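Local coordinates for protein putative dehydratase (Mesorhizobium loti, PDB 2POZ) that is of unknown function but belongs to the enolase superfamily and probably acts as a lyase, perhaps a dehydratase, at residues Arg125-Gly130 with Ala155-Pro160; Tyr159-Arg164 with Val204-Gly209; Glu214-Cys219 with Ser246-Leu251. One frame throughout, in Å; residues are numbered along the deposited sequence.

Contact 1 (Arg125-Gly130 with Ala155-Pro160); sequences RAYANG and ALKFYP
Tyr127 and Lys157 meet along the inner side of two neighbouring strands that run in the same direction. The backbones join through one residue: Ala128 N donates to Ala155 O at 3.0 Å, and Ala128 O accepts from Lys157 N at 2.9 Å, the latter bond almost straight at 176°. The packing is tight beside this bridge, where the small Ala155 leaves room for the Tyr127 side chain: Tyr127 CB lies 3.6 Å from Ala155 CB, while on the other side Ala128 CB meets Leu156 CD2, which packs with Pro148 of helix 146-150. Lys157 leaves the strand with CG anti to the backbone N (chi1 -173°), and its methylenes pass obliquely by the phenol, CB lying 3.5 Å from Tyr127 CE1. A bend at chi3 (87°) then brings NZ within 3.1 Å of Tyr127 OH, to which it donates. Asn129 crosses the end of the same chain, its ND2 3.1 Å from Lys157 CE. The looser side is at partly exposed Arg125, whose extended chain brings NH2 to 3.5 Å from Ala155 CB, met obliquely, while its charge pairs with Glu201. The strands belong to the enolase-type barrel, where this parallel bridge links strand 123-128 to strand 155-158, with helices 138-144 and 146-150 in the connection. The buried amine of Lys157 also makes salt bridges to Glu231 and Glu332, and Asn129 ND2 bonds to Glu332 as well, which suggests that a shared polar network, besides the backbone bridge, helps to hold these strands together.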
ATOM      1  N   ARG A 125       6.048 -40.104  -2.341  1.00 15.12           N
ATOM      2  CA  ARG A 125       4.875 -40.416  -3.128  1.00 17.08           C
ATOM      3  C   ARG A 125       4.917 -39.500  -4.352  1.00 17.33           C
ATOM      4  O   ARG A 125       5.437 -38.383  -4.286  1.00 15.34           O
ATOM      5  CB  ARG A 125       3.621 -40.133  -2.309  1.00 18.58           C
ATOM      6  CG  ARG A 125       2.335 -40.435  -3.034  1.00 23.67           C
ATOM      7  CD  ARG A 125       1.154 -40.135  -2.141  1.00 26.24           C
ATOM      8  NE  ARG A 125      -0.083 -40.135  -2.905  1.00 32.61           N
ATOM      9  CZ  ARG A 125      -0.917 -39.105  -2.957  1.00 31.33           C
ATOM     10  NH1 ARG A 125      -0.638 -37.995  -2.285  1.00 30.75           N
ATOM     11  NH2 ARG A 125      -2.023 -39.186  -3.679  1.00 34.56           N
ATOM     12  N   ALA A 126       4.370 -39.964  -5.466  1.00 14.65           N
ATOM     13  CA  ALA A 126       4.377 -39.158  -6.675  1.00 14.74           C
ATOM     14  C   ALA A 126       3.021 -39.142  -7.348  1.00 13.55           C
ATOM     15  O   ALA A 126       2.200 -40.015  -7.110  1.00 14.78           O
ATOM     16  CB  ALA A 126       5.422 -39.700  -7.654  1.00 13.94           C
ATOM     17  N   TYR A 127       2.786 -38.129  -8.174  1.00 11.89           N
ATOM     18  CA  TYR A 127       1.553 -38.059  -8.934  1.00 11.24           C
ATOM     19  C   TYR A 127       1.992 -38.337 -10.366  1.00 11.36           C
ATOM     20  O   TYR A 127       3.163 -38.165 -10.701  1.00 11.17           O
ATOM     21  CB  TYR A 127       0.877 -36.684  -8.801  1.00 10.44           C
ATOM     22  CG  TYR A 127       1.633 -35.495  -9.351  1.00 13.26           C
ATOM     23  CD1 TYR A 127       1.655 -35.222 -10.719  1.00 14.73           C
ATOM     24  CD2 TYR A 127       2.287 -34.606  -8.493  1.00 14.59           C
ATOM     25  CE1 TYR A 127       2.306 -34.086 -11.220  1.00 13.81           C
ATOM     26  CE2 TYR A 127       2.942 -33.471  -8.981  1.00 13.57           C
ATOM     27  CZ  TYR A 127       2.948 -33.218 -10.342  1.00 15.18           C
ATOM     28  OH  TYR A 127       3.606 -32.108 -10.826  1.00 14.19           O
ATOM     29  N   ALA A 128       1.072 -38.790 -11.205  1.00 11.08           N
ATOM     30  CA  ALA A 128       1.417 -39.086 -12.586  1.00 12.29           C
ATOM     31  C   ALA A 128       1.020 -37.971 -13.560  1.00 12.04           C
ATOM     32  O   ALA A 128      -0.036 -37.354 -13.428  1.00 11.28           O
ATOM     33  CB  ALA A 128       0.765 -40.417 -13.011  1.00 10.67           C
ATOM     34  N   ASN A 129       1.891 -37.716 -14.530  1.00 12.09           N
ATOM     35  CA  ASN A 129       1.641 -36.720 -15.563  1.00 11.85           C
ATOM     36  C   ASN A 129       1.974 -37.425 -16.881  1.00 13.65           C
ATOM     37  O   ASN A 129       2.485 -38.552 -16.870  1.00 13.24           O
ATOM     38  CB  ASN A 129       2.557 -35.503 -15.380  1.00 10.80           C
ATOM     39  CG  ASN A 129       2.044 -34.264 -16.096  1.00 12.05           C
ATOM     40  OD1 ASN A 129       1.168 -34.344 -16.958  1.00 12.40           O
ATOM     41  ND2 ASN A 129       2.601 -33.105 -15.748  1.00 12.28           N
ATOM     42  N   GLY A 130       1.685 -36.770 -18.002  1.00 14.01           N
ATOM     43  CA  GLY A 130       1.986 -37.337 -19.308  1.00 14.33           C
ATOM     44  C   GLY A 130       1.201 -38.573 -19.724  1.00 14.50           C
ATOM     45  O   GLY A 130       1.593 -39.271 -20.663  1.00 15.73           O
ATOM     46  N   ALA A 155      -2.699 -39.978  -7.372  1.00 12.72           N
ATOM     47  CA  ALA A 155      -2.843 -38.594  -7.789  1.00 11.83           C
ATOM     48  C   ALA A 155      -2.445 -38.434  -9.254  1.00 10.99           C
ATOM     49  O   ALA A 155      -1.478 -39.039  -9.725  1.00  9.98           O
ATOM     50  CB  ALA A 155      -1.985 -37.698  -6.900  1.00 14.68           C
ATOM     51  N   LEU A 156      -3.200 -37.610  -9.967  1.00 11.86           N
ATOM     52  CA  LEU A 156      -2.961 -37.382 -11.385  1.00 12.96           C
ATOM     53  C   LEU A 156      -3.006 -35.900 -11.743  1.00 13.69           C
ATOM     54  O   LEU A 156      -3.863 -35.163 -11.250  1.00 12.06           O
ATOM     55  CB  LEU A 156      -4.037 -38.099 -12.215  1.00 13.05           C
ATOM     56  CG  LEU A 156      -4.305 -39.588 -11.994  1.00 13.10           C
ATOM     57  CD1 LEU A 156      -5.591 -39.968 -12.726  1.00 14.12           C
ATOM     58  CD2 LEU A 156      -3.132 -40.424 -12.489  1.00 11.73           C
ATOM     59  N   LYS A 157      -2.083 -35.467 -12.596  1.00 11.90           N
ATOM     60  CA  LYS A 157      -2.083 -34.083 -13.059  1.00 11.48           C
ATOM     61  C   LYS A 157      -2.325 -34.091 -14.561  1.00 11.05           C
ATOM     62  O   LYS A 157      -1.828 -34.970 -15.268  1.00 11.51           O
ATOM     63  CB  LYS A 157      -0.748 -33.373 -12.781  1.00  9.71           C
ATOM     64  CG  LYS A 157      -0.827 -31.877 -13.128  1.00 13.01           C
ATOM     65  CD  LYS A 157       0.392 -31.072 -12.672  1.00 10.47           C
ATOM     66  CE  LYS A 157       1.502 -31.072 -13.706  1.00 10.14           C
ATOM     67  NZ  LYS A 157       2.699 -30.324 -13.196  1.00 13.96           N
ATOM     68  N   PHE A 158      -3.086 -33.116 -15.052  1.00 12.52           N
ATOM     69  CA  PHE A 158      -3.353 -33.042 -16.483  1.00 13.21           C
ATOM     70  C   PHE A 158      -3.697 -31.632 -16.948  1.00 13.59           C
ATOM     71  O   PHE A 158      -4.146 -30.795 -16.168  1.00 13.28           O
ATOM     72  CB  PHE A 158      -4.472 -34.025 -16.870  1.00 13.00           C
ATOM     73  CG  PHE A 158      -5.782 -33.768 -16.178  1.00 12.13           C
ATOM     74  CD1 PHE A 158      -6.861 -33.245 -16.880  1.00 12.79           C
ATOM     75  CD2 PHE A 158      -5.942 -34.063 -14.825  1.00 11.54           C
ATOM     76  CE1 PHE A 158      -8.088 -33.015 -16.248  1.00 14.08           C
ATOM     77  CE2 PHE A 158      -7.161 -33.836 -14.184  1.00 13.59           C
ATOM     78  CZ  PHE A 158      -8.238 -33.312 -14.899  1.00 12.11           C
ATOM     79  N   TYR A 159      -3.456 -31.390 -18.232  1.00 16.09           N
ATOM     80  CA  TYR A 159      -3.714 -30.108 -18.886  1.00 14.92           C
ATOM     81  C   TYR A 159      -5.004 -30.317 -19.680  1.00 15.71           C
ATOM     82  O   TYR A 159      -5.022 -31.064 -20.655  1.00 19.48           O
ATOM     83  CB  TYR A 159      -2.536 -29.791 -19.819  1.00 14.33           C
ATOM     84  CG  TYR A 159      -2.678 -28.535 -20.646  1.00 16.13           C
ATOM     85  CD1 TYR A 159      -2.662 -27.269 -20.048  1.00 14.49           C
ATOM     86  CD2 TYR A 159      -2.806 -28.607 -22.035  1.00 16.22           C
ATOM     87  CE1 TYR A 159      -2.766 -26.105 -20.814  1.00 13.68           C
ATOM     88  CE2 TYR A 159      -2.909 -27.452 -22.814  1.00 15.94           C
ATOM     89  CZ  TYR A 159      -2.885 -26.204 -22.194  1.00 13.96           C
ATOM     90  OH  TYR A 159      -2.954 -25.069 -22.962  1.00 12.86           O
ATOM     91  N   PRO A 160      -6.102 -29.662 -19.273  1.00 15.22           N
ATOM     92  CA  PRO A 160      -7.381 -29.823 -19.971  1.00 12.72           C
ATOM     93  C   PRO A 160      -7.705 -28.812 -21.060  1.00 13.24           C
ATOM     94  O   PRO A 160      -8.798 -28.852 -21.634  1.00 12.03           O
ATOM     95  CB  PRO A 160      -8.379 -29.730 -18.832  1.00 15.95           C
ATOM     96  CG  PRO A 160      -7.799 -28.586 -18.029  1.00 13.45           C
ATOM     97  CD  PRO A 160      -6.290 -28.914 -18.013  1.00 14.88           C
TER

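Contact 2 (Tyr159-Arg164 with Val204-Gly209); sequences YPLAQR and VDLSGG
Tyr159 turns the edge of its ring toward two backbone carbonyls, with CD1 3.1 Å from Asp205 O and CE1 3.3 Å from Leu206 O; CG standing anti to the backbone N (chi1 176°) brings it there, and polarised aromatic C-H groups face oxygen. Asp205 O also receives the CA-H of Tyr159, at 3.3 Å from CA. Beside this, Pro160 CD packs on Val204 CG1 at 3.9 Å, and Leu161 CD1 meets Leu206 CD2 at 3.9 Å; apolar residues suit this flank because Pro160 and Leu161 also pack on Val189 and Ala185 of helix 179-196. A water lies 2.8 Å from Tyr159 OH and donates to Ser207 O at 2.9 Å. The contact lies at the C-terminal ends of the parallel barrel strands 155-158 and 201-205: Tyr159-Ala162 lead into hairpin strand 163-165, and Leu206-Gly209 form a type I' turn before helix 212-222. Its central residues Ser207 and Gly208 have positive phi; a CB at Gly208 would jam against the preceding carbonyl oxygen, and Gly209, donating to Leu206 O, has positive phi too, so glycine suits both. Asp205 OD1 accepts from Ser207 N in an Asx turn. Farther out, Val172 N bonds to Tyr159 OH, and Lys83 of a second subunit to Ser207 O.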
ATOM      1  N   TYR A 159      -3.456 -31.390 -18.232  1.00 16.09           N
ATOM      2  CA  TYR A 159      -3.714 -30.108 -18.886  1.00 14.92           C
ATOM      3  C   TYR A 159      -5.004 -30.317 -19.680  1.00 15.71           C
ATOM      4  O   TYR A 159      -5.022 -31.064 -20.655  1.00 19.48           O
ATOM      5  CB  TYR A 159      -2.536 -29.791 -19.819  1.00 14.33           C
ATOM      6  CG  TYR A 159      -2.678 -28.535 -20.646  1.00 16.13           C
ATOM      7  CD1 TYR A 159      -2.662 -27.269 -20.048  1.00 14.49           C
ATOM      8  CD2 TYR A 159      -2.806 -28.607 -22.035  1.00 16.22           C
ATOM      9  CE1 TYR A 159      -2.766 -26.105 -20.814  1.00 13.68           C
ATOM     10  CE2 TYR A 159      -2.909 -27.452 -22.814  1.00 15.94           C
ATOM     11  CZ  TYR A 159      -2.885 -26.204 -22.194  1.00 13.96           C
ATOM     12  OH  TYR A 159      -2.954 -25.069 -22.962  1.00 12.86           O
ATOM     13  N   PRO A 160      -6.102 -29.662 -19.273  1.00 15.22           N
ATOM     14  CA  PRO A 160      -7.381 -29.823 -19.971  1.00 12.72           C
ATOM     15  C   PRO A 160      -7.705 -28.812 -21.060  1.00 13.24           C
ATOM     16  O   PRO A 160      -8.798 -28.852 -21.634  1.00 12.03           O
ATOM     17  CB  PRO A 160      -8.379 -29.730 -18.832  1.00 15.95           C
ATOM     18  CG  PRO A 160      -7.799 -28.586 -18.029  1.00 13.45           C
ATOM     19  CD  PRO A 160      -6.290 -28.914 -18.013  1.00 14.88           C
ATOM     20  N   LEU A 161      -6.770 -27.919 -21.364  1.00 13.30           N
ATOM     21  CA  LEU A 161      -7.027 -26.883 -22.358  1.00 12.85           C
ATOM     22  C   LEU A 161      -6.455 -27.111 -23.761  1.00 14.41           C
ATOM     23  O   LEU A 161      -6.502 -26.209 -24.595  1.00 12.66           O
ATOM     24  CB  LEU A 161      -6.529 -25.529 -21.811  1.00 12.60           C
ATOM     25  CG  LEU A 161      -6.955 -25.137 -20.386  1.00 10.57           C
ATOM     26  CD1 LEU A 161      -6.358 -23.768 -20.009  1.00  8.51           C
ATOM     27  CD2 LEU A 161      -8.491 -25.100 -20.293  1.00 10.74           C
ATOM     28  N   ALA A 162      -5.928 -28.301 -24.040  1.00 16.45           N
ATOM     29  CA  ALA A 162      -5.340 -28.556 -25.363  1.00 20.51           C
ATOM     30  C   ALA A 162      -6.377 -28.535 -26.490  1.00 23.32           C
ATOM     31  O   ALA A 162      -7.504 -29.001 -26.324  1.00 23.64           O
ATOM     32  CB  ALA A 162      -4.592 -29.890 -25.369  1.00 17.69           C
ATOM     33  N   GLN A 163      -5.982 -27.988 -27.633  1.00 24.62           N
ATOM     34  CA  GLN A 163      -6.862 -27.906 -28.787  1.00 28.46           C
ATOM     35  C   GLN A 163      -6.270 -28.742 -29.926  1.00 29.44           C
ATOM     36  O   GLN A 163      -5.067 -28.697 -30.170  1.00 26.59           O
ATOM     37  CB  GLN A 163      -6.996 -26.462 -29.286  1.00 30.43           C
ATOM     38  CG  GLN A 163      -6.886 -25.356 -28.246  1.00 35.11           C
ATOM     39  CD  GLN A 163      -8.086 -25.267 -27.328  1.00 38.20           C
ATOM     40  OE1 GLN A 163      -9.217 -25.577 -27.718  1.00 37.40           O
ATOM     41  NE2 GLN A 163      -7.849 -24.818 -26.099  1.00 40.96           N
ATOM     42  N   ARG A 164      -7.114 -29.488 -30.632  1.00 31.45           N
ATOM     43  CA  ARG A 164      -6.653 -30.305 -31.756  1.00 34.62           C
ATOM     44  C   ARG A 164      -6.541 -29.413 -32.995  1.00 35.35           C
ATOM     45  O   ARG A 164      -7.544 -28.878 -33.460  1.00 35.02           O
ATOM     46  CB  ARG A 164      -7.652 -31.436 -32.026  1.00 37.83           C
ATOM     47  CG  ARG A 164      -7.089 -32.581 -32.859  1.00 42.07           C
ATOM     48  CD  ARG A 164      -6.489 -33.660 -31.963  1.00 46.21           C
ATOM     49  NE  ARG A 164      -5.762 -34.688 -32.707  1.00 48.85           N
ATOM     50  CZ  ARG A 164      -5.280 -35.805 -32.165  1.00 51.00           C
ATOM     51  NH1 ARG A 164      -5.450 -36.050 -30.872  1.00 50.54           N
ATOM     52  NH2 ARG A 164      -4.616 -36.676 -32.916  1.00 52.67           N
ATOM     53  N   VAL A 204      -4.906 -29.816 -11.702  1.00 12.79           N
ATOM     54  CA  VAL A 204      -5.205 -29.247 -13.003  1.00 12.99           C
ATOM     55  C   VAL A 204      -4.158 -28.200 -13.382  1.00 14.03           C
ATOM     56  O   VAL A 204      -4.026 -27.162 -12.725  1.00 14.45           O
ATOM     57  CB  VAL A 204      -6.614 -28.601 -13.010  1.00 12.54           C
ATOM     58  CG1 VAL A 204      -6.820 -27.796 -14.279  1.00 13.14           C
ATOM     59  CG2 VAL A 204      -7.676 -29.689 -12.915  1.00 15.50           C
ATOM     60  N   ASP A 205      -3.404 -28.490 -14.436  1.00 13.80           N
ATOM     61  CA  ASP A 205      -2.383 -27.574 -14.934  1.00 13.32           C
ATOM     62  C   ASP A 205      -2.987 -26.766 -16.083  1.00 12.67           C
ATOM     63  O   ASP A 205      -3.444 -27.339 -17.078  1.00 11.68           O
ATOM     64  CB  ASP A 205      -1.158 -28.367 -15.413  1.00 13.73           C
ATOM     65  CG  ASP A 205      -0.115 -27.490 -16.111  1.00 16.53           C
ATOM     66  OD1 ASP A 205      -0.094 -26.259 -15.889  1.00 15.43           O
ATOM     67  OD2 ASP A 205       0.692 -28.045 -16.880  1.00 14.82           O
ATOM     68  N   LEU A 206      -3.016 -25.442 -15.930  1.00  9.78           N
ATOM     69  CA  LEU A 206      -3.563 -24.573 -16.964  1.00 11.14           C
ATOM     70  C   LEU A 206      -2.455 -24.041 -17.872  1.00 10.29           C
ATOM     71  O   LEU A 206      -2.721 -23.460 -18.924  1.00 11.14           O
ATOM     72  CB  LEU A 206      -4.348 -23.415 -16.333  1.00  9.37           C
ATOM     73  CG  LEU A 206      -5.537 -23.841 -15.459  1.00 12.00           C
ATOM     74  CD1 LEU A 206      -6.345 -22.609 -15.044  1.00 13.90           C
ATOM     75  CD2 LEU A 206      -6.424 -24.821 -16.224  1.00 13.30           C
ATOM     76  N   SER A 207      -1.211 -24.246 -17.451  1.00 10.66           N
ATOM     77  CA  SER A 207      -0.038 -23.827 -18.217  1.00 11.69           C
ATOM     78  C   SER A 207      -0.184 -22.423 -18.800  1.00 12.53           C
ATOM     79  O   SER A 207       0.107 -22.206 -19.971  1.00 13.60           O
ATOM     80  CB  SER A 207       0.219 -24.836 -19.352  1.00 13.38           C
ATOM     81  OG  SER A 207       1.540 -24.738 -19.864  1.00 12.07           O
ATOM     82  N   GLY A 208      -0.633 -21.474 -17.981  1.00 12.77           N
ATOM     83  CA  GLY A 208      -0.796 -20.110 -18.454  1.00 12.93           C
ATOM     84  C   GLY A 208      -2.240 -19.639 -18.475  1.00 15.27           C
ATOM     85  O   GLY A 208      -2.515 -18.445 -18.304  1.00 16.12           O
ATOM     86  N   GLY A 209      -3.160 -20.577 -18.699  1.00 14.49           N
ATOM     87  CA  GLY A 209      -4.577 -20.258 -18.727  1.00 13.00           C
ATOM     88  C   GLY A 209      -5.050 -19.344 -19.844  1.00 13.94           C
ATOM     89  O   GLY A 209      -4.468 -19.281 -20.925  1.00 14.33           O
TER
HETATM   90  O   HOH W   1      -2.186 -22.690 -21.706  1.00 18.27           O

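Contact 3 (Glu214-Cys219 with Ser246-Leu251); sequences ETIRFC and SEQIPL
Glu214 OE2 is held by two arginines: Arg217 NH1 of the next helical turn, in a 2.7 Å salt bridge, and Arg303 of a third subunit, so the outer side of the helix is charged and faces the assembly. Its other side is apolar and meets the segment 246-251. Ile216 CD1 lies 3.7 Å from Gln248 CB, its chain crossing the glutamine obliquely, and its CG2 is 4.1 Å from Ile249 CG2. That same methyl of Ile249 reaches Cys219 CB at 3.7 Å, because chi1 of 69° sets CG2 anti to the carbonyl carbon and pointing at the helix. Leu251 CD1 completes the patch, also 3.7 Å from Cys219 CB; a small residue such as cysteine lets two branched side chains close on one helical position. Replacing Ile216 with an alanine would probably open a gap beside the Gln248 methylenes and leave the Ile249 methyl with less to pack against. The contact joins two helices of the outer layer of the barrel, 212-222 and the end of 239-248 with the loop leading to strand 253-255, and Cys219 meets Leu206, just past strand 201-205, on its inner side.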
ATOM      1  N   GLU A 214     -11.933 -15.128 -17.681  1.00 13.31           N
ATOM      2  CA  GLU A 214     -12.327 -16.474 -18.067  1.00 13.36           C
ATOM      3  C   GLU A 214     -11.635 -17.552 -17.239  1.00 12.84           C
ATOM      4  O   GLU A 214     -12.205 -18.612 -16.996  1.00 10.55           O
ATOM      5  CB  GLU A 214     -12.066 -16.701 -19.557  1.00 18.14           C
ATOM      6  CG  GLU A 214     -12.992 -15.922 -20.482  1.00 22.75           C
ATOM      7  CD  GLU A 214     -14.468 -16.146 -20.170  1.00 28.62           C
ATOM      8  OE1 GLU A 214     -14.875 -17.306 -19.934  1.00 30.48           O
ATOM      9  OE2 GLU A 214     -15.229 -15.155 -20.166  1.00 32.36           O
ATOM     10  N   THR A 215     -10.412 -17.281 -16.788  1.00  9.93           N
ATOM     11  CA  THR A 215      -9.694 -18.257 -15.978  1.00  9.78           C
ATOM     12  C   THR A 215     -10.394 -18.415 -14.628  1.00 10.91           C
ATOM     13  O   THR A 215     -10.584 -19.527 -14.137  1.00 10.38           O
ATOM     14  CB  THR A 215      -8.230 -17.838 -15.756  1.00  9.88           C
ATOM     15  OG1 THR A 215      -7.514 -17.950 -16.992  1.00  8.77           O
ATOM     16  CG2 THR A 215      -7.577 -18.724 -14.705  1.00  9.61           C
ATOM     17  N   ILE A 216     -10.778 -17.293 -14.032  1.00 11.95           N
ATOM     18  CA  ILE A 216     -11.476 -17.317 -12.753  1.00 12.62           C
ATOM     19  C   ILE A 216     -12.782 -18.089 -12.948  1.00 12.48           C
ATOM     20  O   ILE A 216     -13.119 -18.971 -12.163  1.00 12.02           O
ATOM     21  CB  ILE A 216     -11.784 -15.882 -12.278  1.00 14.53           C
ATOM     22  CG1 ILE A 216     -10.488 -15.191 -11.849  1.00 15.69           C
ATOM     23  CG2 ILE A 216     -12.787 -15.907 -11.125  1.00 15.06           C
ATOM     24  CD1 ILE A 216     -10.656 -13.721 -11.543  1.00 18.27           C
ATOM     25  N   ARG A 217     -13.501 -17.766 -14.017  1.00 12.21           N
ATOM     26  CA  ARG A 217     -14.755 -18.442 -14.314  1.00 15.49           C
ATOM     27  C   ARG A 217     -14.556 -19.958 -14.400  1.00 13.25           C
ATOM     28  O   ARG A 217     -15.315 -20.719 -13.809  1.00 11.88           O
ATOM     29  CB  ARG A 217     -15.337 -17.913 -15.625  1.00 18.26           C
ATOM     30  CG  ARG A 217     -16.569 -18.663 -16.127  1.00 25.06           C
ATOM     31  CD  ARG A 217     -17.158 -17.952 -17.333  1.00 28.30           C
ATOM     32  NE  ARG A 217     -18.054 -16.870 -16.933  1.00 35.65           N
ATOM     33  CZ  ARG A 217     -18.133 -15.684 -17.530  1.00 34.16           C
ATOM     34  NH1 ARG A 217     -17.361 -15.393 -18.571  1.00 33.79           N
ATOM     35  NH2 ARG A 217     -19.002 -14.788 -17.086  1.00 33.06           N
ATOM     36  N   PHE A 218     -13.527 -20.392 -15.124  1.00 13.31           N
ATOM     37  CA  PHE A 218     -13.251 -21.821 -15.279  1.00 11.97           C
ATOM     38  C   PHE A 218     -12.885 -22.512 -13.959  1.00 13.22           C
ATOM     39  O   PHE A 218     -13.352 -23.616 -13.687  1.00 13.40           O
ATOM     40  CB  PHE A 218     -12.126 -22.038 -16.299  1.00 12.56           C
ATOM     41  CG  PHE A 218     -11.827 -23.488 -16.580  1.00 11.63           C
ATOM     42  CD1 PHE A 218     -12.722 -24.271 -17.306  1.00 13.16           C
ATOM     43  CD2 PHE A 218     -10.654 -24.073 -16.119  1.00 11.17           C
ATOM     44  CE1 PHE A 218     -12.444 -25.620 -17.567  1.00 13.40           C
ATOM     45  CE2 PHE A 218     -10.370 -25.422 -16.375  1.00 10.44           C
ATOM     46  CZ  PHE A 218     -11.264 -26.191 -17.098  1.00 12.11           C
ATOM     47  N   CYS A 219     -12.058 -21.867 -13.141  1.00 11.50           N
ATOM     48  CA  CYS A 219     -11.654 -22.454 -11.867  1.00 11.85           C
ATOM     49  C   CYS A 219     -12.846 -22.603 -10.921  1.00 13.72           C
ATOM     50  O   CYS A 219     -12.932 -23.564 -10.156  1.00 13.88           O
ATOM     51  CB  CYS A 219     -10.560 -21.602 -11.218  1.00 10.17           C
ATOM     52  SG  CYS A 219      -8.982 -21.658 -12.128  1.00 17.19           S
ATOM     53  N   SER A 246      -5.813 -15.616  -7.258  1.00 14.03           N
ATOM     54  CA  SER A 246      -5.798 -16.297  -5.966  1.00 16.11           C
ATOM     55  C   SER A 246      -6.895 -15.799  -5.019  1.00 17.75           C
ATOM     56  O   SER A 246      -7.427 -16.566  -4.216  1.00 20.32           O
ATOM     57  CB  SER A 246      -4.433 -16.142  -5.285  1.00 15.43           C
ATOM     58  OG  SER A 246      -4.188 -14.800  -4.895  1.00 22.66           O
ATOM     59  N   GLU A 247      -7.237 -14.521  -5.120  1.00 17.93           N
ATOM     60  CA  GLU A 247      -8.266 -13.933  -4.263  1.00 19.01           C
ATOM     61  C   GLU A 247      -9.676 -14.200  -4.778  1.00 18.31           C
ATOM     62  O   GLU A 247     -10.655 -13.997  -4.060  1.00 18.32           O
ATOM     63  CB  GLU A 247      -8.070 -12.414  -4.169  1.00 18.70           C
ATOM     64  CG  GLU A 247      -6.672 -11.970  -3.785  1.00 24.32           C
ATOM     65  CD  GLU A 247      -6.518 -10.453  -3.781  1.00 27.89           C
ATOM     66  OE1 GLU A 247      -6.914  -9.803  -4.778  1.00 29.02           O
ATOM     67  OE2 GLU A 247      -5.994  -9.908  -2.784  1.00 30.56           O
ATOM     68  N   GLN A 248      -9.784 -14.662  -6.017  1.00 19.18           N
ATOM     69  CA  GLN A 248     -11.094 -14.883  -6.618  1.00 18.47           C
ATOM     70  C   GLN A 248     -11.521 -16.325  -6.848  1.00 17.76           C
ATOM     71  O   GLN A 248     -12.671 -16.570  -7.199  1.00 18.59           O
ATOM     72  CB  GLN A 248     -11.173 -14.123  -7.946  1.00 19.38           C
ATOM     73  CG  GLN A 248     -11.147 -12.607  -7.813  1.00 21.47           C
ATOM     74  CD  GLN A 248     -12.400 -12.064  -7.150  1.00 27.27           C
ATOM     75  OE1 GLN A 248     -13.509 -12.519  -7.437  1.00 27.76           O
ATOM     76  NE2 GLN A 248     -12.234 -11.079  -6.267  1.00 26.43           N
ATOM     77  N   ILE A 249     -10.616 -17.280  -6.673  1.00 15.35           N
ATOM     78  CA  ILE A 249     -10.988 -18.675  -6.890  1.00 15.43           C
ATOM     79  C   ILE A 249     -10.873 -19.491  -5.616  1.00 15.61           C
ATOM     80  O   ILE A 249     -10.123 -19.141  -4.710  1.00 15.10           O
ATOM     81  CB  ILE A 249     -10.126 -19.342  -7.991  1.00 13.86           C
ATOM     82  CG1 ILE A 249      -8.688 -19.516  -7.507  1.00 12.71           C
ATOM     83  CG2 ILE A 249     -10.180 -18.503  -9.262  1.00 11.69           C
ATOM     84  CD1 ILE A 249      -7.810 -20.318  -8.477  1.00 10.93           C
ATOM     85  N   PRO A 250     -11.616 -20.607  -5.536  1.00 17.64           N
ATOM     86  CA  PRO A 250     -11.590 -21.468  -4.353  1.00 19.03           C
ATOM     87  C   PRO A 250     -10.538 -22.582  -4.395  1.00 19.45           C
ATOM     88  O   PRO A 250     -10.515 -23.447  -3.521  1.00 21.90           O
ATOM     89  CB  PRO A 250     -13.007 -22.025  -4.327  1.00 21.00           C
ATOM     90  CG  PRO A 250     -13.264 -22.266  -5.793  1.00 20.55           C
ATOM     91  CD  PRO A 250     -12.688 -21.017  -6.464  1.00 19.13           C
ATOM     92  N   LEU A 251      -9.665 -22.556  -5.396  1.00 17.58           N
ATOM     93  CA  LEU A 251      -8.650 -23.596  -5.531  1.00 17.99           C
ATOM     94  C   LEU A 251      -7.250 -23.131  -5.143  1.00 15.35           C
ATOM     95  O   LEU A 251      -6.888 -21.990  -5.383  1.00 14.04           O
ATOM     96  CB  LEU A 251      -8.594 -24.081  -6.981  1.00 18.32           C
ATOM     97  CG  LEU A 251      -9.927 -24.271  -7.700  1.00 20.82           C
ATOM     98  CD1 LEU A 251      -9.675 -24.603  -9.167  1.00 20.97           C
ATOM     99  CD2 LEU A 251     -10.707 -25.372  -7.017  1.00 20.21           C
TER

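Contacts 1 and 2 are both buried, the first between barrel strands and the second in the loops at their C-terminal ends, and they share Tyr159 and Pro160; contact 3 is only partly buried, in the helical layer outside. Contact 1 bridges two strands, and contact 2 joins the stretches that follow strand 155-158 and end strand 201-205, strands linked by a probable hydrogen bond between Phe158 O and Asp205 N. Contact 1 combines backbone bonds with a buried charged network, whereas contact 2 relies on carbonyls at a ring edge, a water and apolar packing. Contact 3 is apolar where its segments meet and charged toward another subunit. Leu206 connects contacts 2 and 3 by packing on Phe218 and Thr215; contacts 1 and 3 do not touch.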